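Local coordinates for capsid protein (Infectious hypodermal and hematopoietic necrosis virus, PDB 3N7X) that forms the icosahedral shell of a shrimp densovirus from sixty copies of a beta-barrel capsid subunit and binds calcium ions, at residues A[122-127]-A[139-144]. Residues are numbered along the deposited sequence; the frame is centred on the assembly and turned at random.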
# COMPACT_ATOMS: atom_id res chain seq x y z
N SER A 122 72.96 54.53 -0.24
CA SER A 122 73.55 55.17 -1.40
C SER A 122 75.07 55.30 -1.36
O SER A 122 75.62 56.35 -1.71
CB SER A 122 72.93 56.56 -1.57
OG SER A 122 71.53 56.47 -1.72
N MET A 123 75.75 54.24 -0.95
CA MET A 123 77.20 54.29 -0.88
C MET A 123 77.86 54.54 -2.23
O MET A 123 77.42 54.02 -3.26
CB MET A 123 77.75 52.98 -0.33
CG MET A 123 79.26 52.93 -0.36
SD MET A 123 79.90 51.36 0.19
CE MET A 123 79.45 51.43 1.94
N VAL A 124 78.91 55.36 -2.22
CA VAL A 124 79.67 55.67 -3.42
C VAL A 124 81.13 55.37 -3.11
O VAL A 124 81.79 56.13 -2.40
CB VAL A 124 79.54 57.15 -3.81
CG1 VAL A 124 80.41 57.45 -5.02
CG2 VAL A 124 78.08 57.48 -4.11
N PRO A 125 81.66 54.25 -3.63
CA PRO A 125 83.05 53.84 -3.41
C PRO A 125 84.06 54.79 -4.05
O PRO A 125 83.86 55.27 -5.17
CB PRO A 125 83.11 52.44 -4.02
CG PRO A 125 81.70 51.95 -3.88
CD PRO A 125 80.90 53.17 -4.27
N LEU A 126 85.16 55.05 -3.34
CA LEU A 126 86.19 55.96 -3.82
C LEU A 126 87.58 55.35 -3.76
O LEU A 126 87.83 54.42 -2.99
CB LEU A 126 86.19 57.23 -2.97
CG LEU A 126 84.88 58.00 -2.91
CD1 LEU A 126 84.94 58.99 -1.77
CD2 LEU A 126 84.63 58.70 -4.24
N MET A 127 88.50 55.87 -4.58
CA MET A 127 89.87 55.39 -4.57
C MET A 127 90.85 56.51 -4.92
O MET A 127 90.48 57.51 -5.53
CB MET A 127 90.05 54.23 -5.55
CG MET A 127 89.80 54.58 -7.00
SD MET A 127 89.96 53.11 -8.04
CE MET A 127 90.14 53.83 -9.70
N GLU A 139 92.17 61.53 -6.22
CA GLU A 139 90.92 60.86 -5.88
C GLU A 139 90.01 60.72 -7.10
O GLU A 139 89.90 61.63 -7.92
CB GLU A 139 90.19 61.65 -4.79
CG GLU A 139 89.15 60.84 -4.03
CD GLU A 139 89.67 60.33 -2.70
OE1 GLU A 139 90.86 59.96 -2.63
OE2 GLU A 139 88.89 60.28 -1.72
N THR A 140 89.35 59.57 -7.21
CA THR A 140 88.41 59.32 -8.30
C THR A 140 87.38 58.29 -7.85
O THR A 140 87.49 57.70 -6.78
CB THR A 140 89.08 58.72 -9.56
OG1 THR A 140 89.61 57.42 -9.25
CG2 THR A 140 90.19 59.62 -10.06
N LEU A 141 86.37 58.09 -8.69
CA LEU A 141 85.38 57.09 -8.40
C LEU A 141 86.14 55.78 -8.54
O LEU A 141 87.27 55.75 -9.05
CB LEU A 141 84.25 57.13 -9.43
CG LEU A 141 83.30 58.32 -9.36
CD1 LEU A 141 82.47 58.37 -10.62
CD2 LEU A 141 82.42 58.21 -8.12
N THR A 142 85.53 54.70 -8.11
CA THR A 142 86.16 53.40 -8.18
C THR A 142 85.80 52.75 -9.53
O THR A 142 84.80 53.12 -10.14
CB THR A 142 85.67 52.59 -6.97
OG1 THR A 142 86.40 51.37 -6.89
CG2 THR A 142 84.20 52.30 -7.10
N PHE A 143 86.62 51.82 -10.01
CA PHE A 143 86.37 51.13 -11.30
C PHE A 143 85.12 50.25 -11.27
O PHE A 143 84.38 50.19 -12.26
CB PHE A 143 87.52 50.21 -11.70
CG PHE A 143 88.78 50.92 -12.09
CD1 PHE A 143 88.74 52.08 -12.85
CD2 PHE A 143 90.01 50.37 -11.74
CE1 PHE A 143 89.92 52.69 -13.27
CE2 PHE A 143 91.20 50.97 -12.16
CZ PHE A 143 91.15 52.13 -12.92
N THR A 144 84.94 49.53 -10.17
CA THR A 144 83.80 48.64 -9.98
C THR A 144 83.17 48.87 -8.61
O THR A 144 83.55 49.80 -7.90
CB THR A 144 84.20 47.15 -10.07
OG1 THR A 144 85.31 46.90 -9.19
CG2 THR A 144 84.59 46.79 -11.48
O HOH W 1 92.34 57.06 -8.05
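Met127 and Thr140 form a hydrogen-bonded antiparallel pair in the beta hairpin of strands 111-131 and 137-141, a hairpin of the beta-barrel subunit packed against neighbouring subunits. Two bonds define the pair: Met127 N to Thr140 O at 3.0 Å and Thr140 N to Met127 O at 2.9 Å, both nearly straight at the hydrogen. Met127 O also receives a CH contact from Glu139 CA, whose side chain lies about 3 Å from a bound magnesium ion.

The tight part lies on the face carrying Met127 and Thr140. With chi1 at 63°, Met127 CG sits between its own backbone N and carbonyl carbon, and the extended chain beyond it runs past Leu141 O to reach the Phe143 ring. Met127 CE ends 3.6 Å from the centroid of that ring, only 6° off the normal, so the methyl rests over the centre of one face. Met127 SD stands 4.7 Å from the Phe143 centroid, above the face, a more distant Met-aromatic contact. Phe143 also meets Phe143 of two neighbouring subunits edge-to-face, which places this methionine beside a cluster of aromatic rings between subunits.

Pairing is looser near Pro125, where Thr142 N reaches Pro125 O only by a weak, bent bond as the second segment leaves the strand. The backbones of Leu126 and Leu141 lie opposite each other as a non-hydrogen-bonded pair, their side chains diverging; Leu126 CD2 and Leu141 CD2 touch only loosely, at 4.5 Å. Leu141 CD2 comes closer to Val124 CG1, at 3.8 Å. The hydrated edge is by Thr140, where one water donates to Thr140 OG1 and, weakly, to Met127 O. On the same face as Met127, Thr140 OG1 itself donates to Leu141 O at 2.9 Å, tilted 21° from the carbonyl plane.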